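Local coordinates for protein ferredoxin component of dioxygenase (Sphingobium yanoikuyae, PDB 2I7F) that carries a Rieske [2Fe-2S] cluster and, as the ferredoxin component of a biphenyl dioxygenase system, probably passes electrons to the terminal oxygenase, at residues K4-Q9 and D96-I101; F39-L44 and I87-V92; N43-G48 and F81-P86. All coordinates share one frame; numbering follows the deposited sequence.

Contact 1 (K4-Q9 and D96-I101); sequences KLRLCQ and DGWVCI. With SO4 (sulfate ion), chain C.
The indole of Trp98 lies between two aliphatic chains, Arg6 on one face and Gln9 on the other. Its CG stands beside its own backbone N (chi1 -69°), which swings the ring in between them. CD of Arg6 sits over the five-membered ring, 3.9 Å from its centroid, and CG of Gln9 rests on the six-membered ring, 3.8 Å from its centroid, both as CH-pi contacts. Each suits a partly exposed edge, offering methylenes to the ring and a polar end to the surroundings. The Arg6 guanidinium, its plane 53° from the ring, is too distant for more than a weak cation-pi attraction. An alanine in place of Trp98 would probably leave the Arg6 and Gln9 methylenes without their flat support and the Arg6 chain freer to turn.

Apolar packing belongs to Leu5, Leu7, Val99 and Ile101. Leu7 CD1 meets Ile101 CG2 at 3.8 Å, the two crossing at about a right angle, and Val40 of strand 37-42 closes over them.

Backbone bonds join the strands: Leu5 N gives to Ile101 O at 2.8 Å, Ile101 N returns to Leu5 O, and Leu7 N reaches Val99 O at 2.7 Å. Val99 N turns instead to Cys8 O, so Leu7 and Cys8 together face Val99 as a classic beta bulge. Beyond it, Gln9 grips a sulfate, probably from the crystallisation liquor, through its backbone N (2.7 Å to O2) and NE2; Ser12 is a further partner.

Edge strand 4-9 thus joins strand 98-102 in the antiparallel six-stranded sheet of the Rieske domain, the bulge interrupting their pairing.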
loop_
_atom_site.group_PDB
_atom_site.type_symbol
_atom_site.label_atom_id
_atom_site.label_comp_id
_atom_site.label_asym_id
_atom_site.label_seq_id
_atom_site.Cartn_x
_atom_site.Cartn_y
_atom_site.Cartn_z
ATOM N N LYS A 4 -16.300 -2.839 -8.313
ATOM C CA LYS A 4 -15.007 -2.169 -8.141
ATOM C C LYS A 4 -15.060 -0.752 -7.580
ATOM O O LYS A 4 -16.021 -0.009 -7.799
ATOM C CB LYS A 4 -14.226 -2.169 -9.454
ATOM C CG LYS A 4 -14.148 -3.574 -10.045
ATOM C CD LYS A 4 -12.880 -3.853 -10.755
ATOM C CE LYS A 4 -12.862 -5.269 -11.298
ATOM N NZ LYS A 4 -12.948 -6.330 -10.282
ATOM N N LEU A 5 -14.010 -0.417 -6.837
ATOM C CA LEU A 5 -13.825 0.891 -6.224
ATOM C C LEU A 5 -12.627 1.535 -6.866
ATOM O O LEU A 5 -11.577 0.931 -6.870
ATOM C CB LEU A 5 -13.518 0.757 -4.724
ATOM C CG LEU A 5 -14.605 0.218 -3.807
ATOM C CD1 LEU A 5 -14.128 0.111 -2.342
ATOM C CD2 LEU A 5 -15.802 1.127 -3.974
ATOM N N ARG A 6 -12.778 2.740 -7.416
ATOM C CA ARG A 6 -11.626 3.513 -7.894
ATOM C C ARG A 6 -10.843 4.156 -6.733
ATOM O O ARG A 6 -11.433 4.813 -5.881
ATOM C CB ARG A 6 -12.081 4.592 -8.870
ATOM C CG ARG A 6 -12.584 4.004 -10.143
ATOM C CD ARG A 6 -13.102 5.020 -11.120
ATOM N NE ARG A 6 -14.241 5.681 -10.550
ATOM C CZ ARG A 6 -14.995 6.571 -11.178
ATOM N NH1 ARG A 6 -14.725 6.930 -12.426
ATOM N NH2 ARG A 6 -16.043 7.073 -10.545
ATOM N N LEU A 7 -9.522 3.984 -6.719
ATOM C CA LEU A 7 -8.667 4.564 -5.669
ATOM C C LEU A 7 -7.983 5.858 -6.104
ATOM O O LEU A 7 -8.045 6.860 -5.395
ATOM C CB LEU A 7 -7.637 3.539 -5.128
ATOM C CG LEU A 7 -8.258 2.226 -4.667
ATOM C CD1 LEU A 7 -7.181 1.231 -4.129
ATOM C CD2 LEU A 7 -9.361 2.479 -3.625
ATOM N N CYS A 8 -7.398 5.851 -7.301
ATOM C CA CYS A 8 -6.589 6.955 -7.783
ATOM C C CYS A 8 -6.181 6.616 -9.185
ATOM O O CYS A 8 -6.267 5.461 -9.594
ATOM C CB CYS A 8 -5.345 7.190 -6.886
ATOM S SG CYS A 8 -4.045 5.903 -6.850
ATOM N N GLN A 9 -5.738 7.615 -9.940
ATOM C CA GLN A 9 -5.278 7.373 -11.292
ATOM C C GLN A 9 -3.917 6.678 -11.244
ATOM O O GLN A 9 -3.088 6.981 -10.400
ATOM C CB GLN A 9 -5.169 8.682 -12.047
ATOM C CG GLN A 9 -6.508 9.260 -12.390
ATOM C CD GLN A 9 -6.358 10.684 -12.815
ATOM O OE1 GLN A 9 -6.289 10.972 -14.010
ATOM N NE2 GLN A 9 -6.218 11.579 -11.855
ATOM N N ASP A 96 -9.736 1.800 -16.951
ATOM C CA ASP A 96 -9.789 3.068 -17.625
ATOM C C ASP A 96 -8.857 4.083 -17.001
ATOM O O ASP A 96 -9.255 5.222 -16.728
ATOM C CB ASP A 96 -11.226 3.628 -17.648
ATOM C CG ASP A 96 -11.420 4.668 -18.722
ATOM O OD1 ASP A 96 -10.924 4.465 -19.845
ATOM O OD2 ASP A 96 -12.112 5.677 -18.456
ATOM N N GLY A 97 -7.622 3.664 -16.786
ATOM C CA GLY A 97 -6.616 4.515 -16.141
ATOM C C GLY A 97 -6.691 4.661 -14.654
ATOM O O GLY A 97 -5.876 5.379 -14.092
ATOM N N TRP A 98 -7.677 4.045 -14.004
ATOM C CA TRP A 98 -7.771 4.042 -12.532
ATOM C C TRP A 98 -7.257 2.771 -11.851
ATOM O O TRP A 98 -7.535 1.661 -12.283
ATOM C CB TRP A 98 -9.228 4.311 -12.070
ATOM C CG TRP A 98 -9.642 5.692 -12.348
ATOM C CD1 TRP A 98 -10.087 6.178 -13.549
ATOM C CD2 TRP A 98 -9.624 6.814 -11.438
ATOM N NE1 TRP A 98 -10.338 7.525 -13.439
ATOM C CE2 TRP A 98 -10.065 7.942 -12.163
ATOM C CE3 TRP A 98 -9.322 6.962 -10.082
ATOM C CZ2 TRP A 98 -10.207 9.211 -11.572
ATOM C CZ3 TRP A 98 -9.439 8.214 -9.510
ATOM C CH2 TRP A 98 -9.859 9.323 -10.252
ATOM N N VAL A 99 -6.536 2.957 -10.757
ATOM C CA VAL A 99 -6.232 1.890 -9.806
ATOM C C VAL A 99 -7.500 1.520 -9.045
ATOM O O VAL A 99 -8.071 2.360 -8.340
ATOM C CB VAL A 99 -5.136 2.271 -8.774
ATOM C CG1 VAL A 99 -4.886 1.109 -7.867
ATOM C CG2 VAL A 99 -3.827 2.638 -9.483
ATOM N N CYS A 100 -7.960 0.269 -9.222
ATOM C CA CYS A 100 -9.130 -0.218 -8.523
ATOM C C CYS A 100 -8.864 -1.470 -7.720
ATOM O O CYS A 100 -7.972 -2.256 -8.032
ATOM C CB CYS A 100 -10.292 -0.516 -9.494
ATOM S SG CYS A 100 -10.809 0.773 -10.585
ATOM N N ILE A 101 -9.710 -1.648 -6.703
ATOM C CA ILE A 101 -9.820 -2.870 -5.911
ATOM C C ILE A 101 -11.312 -3.255 -5.847
ATOM O O ILE A 101 -12.177 -2.465 -6.176
ATOM C CB ILE A 101 -9.195 -2.749 -4.491
ATOM C CG1 ILE A 101 -9.898 -1.679 -3.623
ATOM C CG2 ILE A 101 -7.666 -2.529 -4.613
ATOM C CD1 ILE A 101 -9.677 -1.836 -2.090
HETATM S S SO4 C . -6.131 10.962 -8.314
HETATM O O1 SO4 C . -7.187 10.303 -7.533
HETATM O O2 SO4 C . -5.181 10.032 -8.915
HETATM O O3 SO4 C . -6.758 11.760 -9.380
HETATM O O4 SO4 C . -5.373 11.849 -7.412
#

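Contact 2 (F39-L44 and I87-V92); sequences FVTDNL and IKTYPV
Asp42 OD1 accepts a 2.7 Å hydrogen bond from Tyr90 OH, on the syn side of the carboxylate. The other oxygen, OD2, takes a bond from a water at 2.8 Å, and that water in turn accepts from Lys88 N, so both arms of the acid are tied to segment 87-92. With CG of Asp42 beside its own backbone N (chi1 -78°), the carboxylate stands at the edge of the phenol, the two planes 49° apart; an acid suits this place because its oxygens can serve two donors at once.

Backbone bonds run alongside, Asp42 N to Lys88 O at 2.9 Å and Tyr90 N to Val40 O at 3.0 Å. They flank the non-hydrogen-bonded pair Thr41-Thr89, which joins strands 37-42 and 89-95 as antiparallel neighbours within the six-stranded sheet of the Rieske domain.

Branched side chains fill the rest. Val40 splits its methyls, CG1 lying 3.9 Å from Tyr90 CD1 while CG2 meets Val92 CG2 at 3.5 Å. Ile87 CG1, anti to the backbone N (chi1 -161°), lies against Thr41 CB, and a bend at chi2 brings CD1 to Leu44 O at 3.3 Å, a plain van der Waals contact. Thr41 OG1 bonds Asp42 O and also Tyr32 OH of strand 29-34.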
loop_
_atom_site.group_PDB
_atom_site.type_symbol
_atom_site.label_atom_id
_atom_site.label_comp_id
_atom_site.label_asym_id
_atom_site.label_seq_id
_atom_site.Cartn_x
_atom_site.Cartn_y
_atom_site.Cartn_z
ATOM N N PHE A 39 0.421 -2.091 -6.613
ATOM C CA PHE A 39 0.027 -2.909 -5.482
ATOM C C PHE A 39 -0.714 -1.993 -4.533
ATOM O O PHE A 39 -0.491 -0.770 -4.543
ATOM C CB PHE A 39 1.273 -3.564 -4.828
ATOM C CG PHE A 39 2.048 -4.444 -5.783
ATOM C CD1 PHE A 39 3.023 -3.905 -6.634
ATOM C CD2 PHE A 39 1.710 -5.799 -5.936
ATOM C CE1 PHE A 39 3.677 -4.698 -7.541
ATOM C CE2 PHE A 39 2.358 -6.595 -6.847
ATOM C CZ PHE A 39 3.355 -6.053 -7.658
ATOM N N VAL A 40 -1.625 -2.577 -3.756
ATOM C CA VAL A 40 -2.455 -1.861 -2.788
ATOM C C VAL A 40 -2.440 -2.657 -1.459
ATOM O O VAL A 40 -2.684 -3.883 -1.452
ATOM C CB VAL A 40 -3.922 -1.631 -3.304
ATOM C CG1 VAL A 40 -4.838 -0.946 -2.222
ATOM C CG2 VAL A 40 -3.900 -0.787 -4.605
ATOM N N THR A 41 -2.110 -1.944 -0.382
ATOM C CA THR A 41 -2.133 -2.457 0.988
ATOM C C THR A 41 -2.937 -1.516 1.889
ATOM O O THR A 41 -3.142 -0.371 1.541
ATOM C CB THR A 41 -0.692 -2.650 1.601
ATOM O OG1 THR A 41 -0.130 -1.394 2.046
ATOM C CG2 THR A 41 0.259 -3.339 0.632
ATOM N N ASP A 42 -3.399 -1.990 3.042
ATOM C CA ASP A 42 -3.726 -1.069 4.126
ATOM C C ASP A 42 -2.564 -0.089 4.408
ATOM O O ASP A 42 -1.402 -0.413 4.241
ATOM C CB ASP A 42 -4.098 -1.816 5.400
ATOM C CG ASP A 42 -5.510 -2.377 5.360
ATOM O OD1 ASP A 42 -6.244 -2.096 4.389
ATOM O OD2 ASP A 42 -5.882 -3.111 6.298
ATOM N N ASN A 43 -2.891 1.135 4.773
ATOM C CA ASN A 43 -1.866 2.147 5.069
ATOM C C ASN A 43 -1.414 2.141 6.553
ATOM O O ASN A 43 -0.246 2.438 6.852
ATOM C CB ASN A 43 -2.419 3.522 4.682
ATOM C CG ASN A 43 -1.381 4.520 4.358
ATOM O OD1 ASN A 43 -1.694 5.716 4.130
ATOM N ND2 ASN A 43 -0.132 4.086 4.317
ATOM N N LEU A 44 -2.327 1.832 7.478
ATOM C CA LEU A 44 -1.982 1.808 8.889
ATOM C C LEU A 44 -1.025 0.619 9.160
ATOM O O LEU A 44 -1.392 -0.542 8.981
ATOM C CB LEU A 44 -3.245 1.708 9.807
ATOM C CG LEU A 44 -3.035 2.027 11.305
ATOM C CD1 LEU A 44 -2.742 3.541 11.522
ATOM C CD2 LEU A 44 -4.212 1.568 12.170
ATOM N N ILE A 87 0.515 -7.074 6.721
ATOM C CA ILE A 87 -0.318 -5.980 6.228
ATOM C C ILE A 87 -1.353 -6.629 5.291
ATOM O O ILE A 87 -1.074 -7.643 4.642
ATOM C CB ILE A 87 0.583 -4.809 5.590
ATOM C CG1 ILE A 87 -0.137 -3.476 5.473
ATOM C CG2 ILE A 87 1.111 -5.179 4.245
ATOM C CD1 ILE A 87 -0.564 -2.825 6.763
ATOM N N LYS A 88 -2.576 -6.129 5.325
ATOM C CA LYS A 88 -3.593 -6.553 4.373
ATOM C C LYS A 88 -3.240 -6.015 2.996
ATOM O O LYS A 88 -2.929 -4.845 2.866
ATOM C CB LYS A 88 -4.959 -6.027 4.781
ATOM C CG LYS A 88 -6.103 -6.263 3.788
ATOM C CD LYS A 88 -6.668 -7.613 3.944
ATOM C CE LYS A 88 -7.959 -7.757 3.172
ATOM N NZ LYS A 88 -8.233 -9.207 3.075
ATOM N N THR A 89 -3.301 -6.906 2.005
ATOM C CA THR A 89 -3.162 -6.586 0.588
ATOM C C THR A 89 -4.509 -6.754 -0.130
ATOM O O THR A 89 -5.437 -7.380 0.381
ATOM C CB THR A 89 -2.053 -7.471 -0.112
ATOM O OG1 THR A 89 -2.501 -8.838 -0.235
ATOM C CG2 THR A 89 -0.720 -7.428 0.637
ATOM N N TYR A 90 -4.618 -6.141 -1.301
ATOM C CA TYR A 90 -5.818 -6.176 -2.118
ATOM C C TYR A 90 -5.420 -6.485 -3.556
ATOM O O TYR A 90 -4.427 -5.942 -4.041
ATOM C CB TYR A 90 -6.579 -4.808 -2.056
ATOM C CG TYR A 90 -7.023 -4.414 -0.643
ATOM C CD1 TYR A 90 -6.170 -3.738 0.209
ATOM C CD2 TYR A 90 -8.268 -4.736 -0.177
ATOM C CE1 TYR A 90 -6.546 -3.378 1.470
ATOM C CE2 TYR A 90 -8.649 -4.395 1.113
ATOM C CZ TYR A 90 -7.786 -3.718 1.929
ATOM O OH TYR A 90 -8.233 -3.374 3.183
ATOM N N PRO A 91 -6.153 -7.372 -4.224
ATOM C CA PRO A 91 -6.023 -7.611 -5.648
ATOM C C PRO A 91 -6.475 -6.381 -6.419
ATOM O O PRO A 91 -7.568 -5.847 -6.140
ATOM C CB PRO A 91 -6.954 -8.827 -5.900
ATOM C CG PRO A 91 -7.207 -9.401 -4.589
ATOM C CD PRO A 91 -7.212 -8.233 -3.651
ATOM N N VAL A 92 -5.634 -5.971 -7.374
ATOM C CA VAL A 92 -5.731 -4.728 -8.116
ATOM C C VAL A 92 -6.146 -5.036 -9.587
ATOM O O VAL A 92 -5.681 -6.000 -10.221
ATOM C CB VAL A 92 -4.404 -3.890 -8.006
ATOM C CG1 VAL A 92 -4.526 -2.534 -8.650
ATOM C CG2 VAL A 92 -3.992 -3.730 -6.534
HETATM O O HOH W 1 -3.743 -4.359 7.606
#

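Contact 3 (N43-G48 and F81-P86); sequences NLCTHG and FPCQIP. With FES (Fe2/s2 (inorganic) cluster), chain D.
His47 turns the face of its imidazole to the ring of Pro82, the two side chains crossing at about a right angle. CB of Pro82 makes a CH-pi contact, 3.8 Å from the imidazole centroid, and CG of the proline lies near CE1. A proline suits this place because it is a compact, rigid ring that offers its CB and CG hydrogens to the imidazole face; the Phe81-Pro82 peptide is cis, which probably helps to shape the course of the chain beside the cluster. CG of His47 is anti to the backbone N (chi1 -180°), which carries the ring toward the cluster, and the ring's rotation about CB-CG turns ND1 to the iron FE1 at 2.2 Å. His67 binds the same iron, its ring at about 90° to that of His47.

Cys45 extends in the same way, with SG anti to N (chi1 -170°), and binds the second iron, FE2, at 2.3 Å, together with Cys64. Two cysteines on one iron and two histidines on the other define the Rieske [2Fe-2S] site, and Cys45-Thr-His47 forms the first of its two ligand loops. The thiolate of Cys45 also accepts a hydrogen bond from His47 N at 3.4 Å; N-H...S bonds of this kind are expected to stabilise the reduced, more negative cluster. Gly48 N approaches the bridging sulfide S2, and the lack of a side chain lets the backbone come this close. Cys83 is not an iron ligand; its SG packs beside the sulfide S1 and 3.9 Å from Cys45 SG.

Farther from the cluster, Thr46 faces Ile85 obliquely. Its OG1 donates to Ile85 O at 2.7 Å and accepts from a water that in turn receives Gln84 N, while its methyl CG2 packs 4.1 Å from Ile85 CG2.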
loop_
_atom_site.group_PDB
_atom_site.type_symbol
_atom_site.label_atom_id
_atom_site.label_comp_id
_atom_site.label_asym_id
_atom_site.label_seq_id
_atom_site.Cartn_x
_atom_site.Cartn_y
_atom_site.Cartn_z
ATOM N N ASN A 43 -2.891 1.135 4.773
ATOM C CA ASN A 43 -1.866 2.147 5.069
ATOM C C ASN A 43 -1.414 2.141 6.553
ATOM O O ASN A 43 -0.246 2.438 6.852
ATOM C CB ASN A 43 -2.419 3.522 4.682
ATOM C CG ASN A 43 -1.381 4.520 4.358
ATOM O OD1 ASN A 43 -1.694 5.716 4.130
ATOM N ND2 ASN A 43 -0.132 4.086 4.317
ATOM N N LEU A 44 -2.327 1.832 7.478
ATOM C CA LEU A 44 -1.982 1.808 8.889
ATOM C C LEU A 44 -1.025 0.619 9.160
ATOM O O LEU A 44 -1.392 -0.542 8.981
ATOM C CB LEU A 44 -3.245 1.708 9.807
ATOM C CG LEU A 44 -3.035 2.027 11.305
ATOM C CD1 LEU A 44 -2.742 3.541 11.522
ATOM C CD2 LEU A 44 -4.212 1.568 12.170
ATOM N N CYS A 45 0.202 0.937 9.583
ATOM C CA CYS A 45 1.130 -0.054 10.114
ATOM C C CYS A 45 0.406 -0.944 11.134
ATOM O O CYS A 45 -0.477 -0.466 11.844
ATOM C CB CYS A 45 2.318 0.604 10.796
ATOM S SG CYS A 45 3.559 -0.642 11.178
ATOM N N THR A 46 0.735 -2.236 11.128
ATOM C CA THR A 46 0.083 -3.205 12.025
ATOM C C THR A 46 0.734 -3.155 13.395
ATOM O O THR A 46 0.210 -3.721 14.355
ATOM C CB THR A 46 0.108 -4.697 11.497
ATOM O OG1 THR A 46 1.468 -5.149 11.393
ATOM C CG2 THR A 46 -0.627 -4.886 10.151
ATOM N N HIS A 47 1.868 -2.464 13.498
ATOM C CA HIS A 47 2.572 -2.360 14.752
ATOM C C HIS A 47 2.210 -1.116 15.565
ATOM O O HIS A 47 2.277 -1.121 16.802
ATOM C CB HIS A 47 4.069 -2.450 14.518
ATOM C CG HIS A 47 4.848 -2.355 15.775
ATOM N ND1 HIS A 47 5.489 -1.199 16.162
ATOM C CD2 HIS A 47 4.993 -3.228 16.798
ATOM C CE1 HIS A 47 6.040 -1.386 17.346
ATOM N NE2 HIS A 47 5.739 -2.604 17.761
ATOM N N GLY A 48 1.816 -0.050 14.892
ATOM C CA GLY A 48 1.394 1.135 15.605
ATOM C C GLY A 48 0.683 2.157 14.753
ATOM O O GLY A 48 0.179 1.853 13.683
ATOM N N PHE A 81 11.522 -6.551 11.902
ATOM C CA PHE A 81 11.044 -6.314 13.264
ATOM C C PHE A 81 10.994 -4.795 13.503
ATOM O O PHE A 81 11.905 -4.088 13.099
ATOM C CB PHE A 81 12.007 -7.022 14.255
ATOM C CG PHE A 81 11.619 -6.877 15.700
ATOM C CD1 PHE A 81 10.736 -7.787 16.294
ATOM C CD2 PHE A 81 12.124 -5.830 16.461
ATOM C CE1 PHE A 81 10.345 -7.641 17.616
ATOM C CE2 PHE A 81 11.757 -5.686 17.796
ATOM C CZ PHE A 81 10.868 -6.594 18.376
ATOM N N PRO A 82 9.988 -4.291 14.241
ATOM C CA PRO A 82 8.965 -4.968 15.030
ATOM C C PRO A 82 7.683 -5.389 14.340
ATOM O O PRO A 82 6.771 -5.869 15.017
ATOM C CB PRO A 82 8.665 -3.943 16.133
ATOM C CG PRO A 82 8.958 -2.637 15.535
ATOM C CD PRO A 82 9.945 -2.829 14.440
ATOM N N CYS A 83 7.592 -5.214 13.024
ATOM C CA CYS A 83 6.436 -5.714 12.282
ATOM C C CYS A 83 6.394 -7.227 12.301
ATOM O O CYS A 83 7.384 -7.886 11.974
ATOM C CB CYS A 83 6.461 -5.226 10.841
ATOM S SG CYS A 83 6.270 -3.478 10.777
ATOM N N GLN A 84 5.243 -7.759 12.730
ATOM C CA GLN A 84 5.009 -9.203 12.809
ATOM C C GLN A 84 3.690 -9.655 12.194
ATOM O O GLN A 84 3.593 -10.796 11.732
ATOM C CB GLN A 84 5.029 -9.674 14.262
ATOM C CG GLN A 84 6.391 -9.580 14.931
ATOM C CD GLN A 84 6.332 -9.938 16.408
ATOM O OE1 GLN A 84 5.413 -9.523 17.128
ATOM N NE2 GLN A 84 7.296 -10.714 16.868
ATOM N N ILE A 85 2.669 -8.801 12.259
ATOM C CA ILE A 85 1.330 -9.104 11.723
ATOM C C ILE A 85 1.323 -8.652 10.258
ATOM O O ILE A 85 1.571 -7.477 9.987
ATOM C CB ILE A 85 0.218 -8.331 12.493
ATOM C CG1 ILE A 85 0.161 -8.734 13.978
ATOM C CG2 ILE A 85 -1.144 -8.536 11.836
ATOM C CD1 ILE A 85 -0.622 -7.721 14.857
ATOM N N PRO A 86 1.061 -9.559 9.316
ATOM C CA PRO A 86 1.086 -9.125 7.905
ATOM C C PRO A 86 0.110 -7.974 7.614
ATOM O O PRO A 86 -0.981 -7.923 8.186
ATOM C CB PRO A 86 0.686 -10.395 7.153
ATOM C CG PRO A 86 1.141 -11.455 8.020
ATOM C CD PRO A 86 0.785 -10.997 9.392
HETATM FE FE1 FES D . 6.101 0.368 14.702
HETATM FE FE2 FES D . 5.185 0.710 12.120
HETATM S S1 FES D . 6.862 -0.535 12.869
HETATM S S2 FES D . 4.409 1.626 14.021
HETATM O O HOH W 2 3.061 -6.016 13.396
#

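Contacts 1 and 2 belong to the same six-stranded antiparallel sheet and touch where Leu7 CD1 meets Val40 CG1 and Ile101 CG2 meets Tyr90 CB; their centres lie 13 Å apart. Strand 89-95 of contact 2 leads directly into strand 98-102. The loop after strand 37-42 and the loop before strand 89-95 carry contact 3, which shares Asn43 and Leu44 with contact 2, its centre also 13 Å away, and touches it where Ile87 CD1 meets Thr46 CG2 at 4.0 Å. Along the sequence, contact 1 joins the chain's two ends and encloses the others. The centres of contacts 1 and 3 stand 25 Å apart, on opposite sides of the chain's centre, which places the iron-sulfur cluster far from the paired terminal strands.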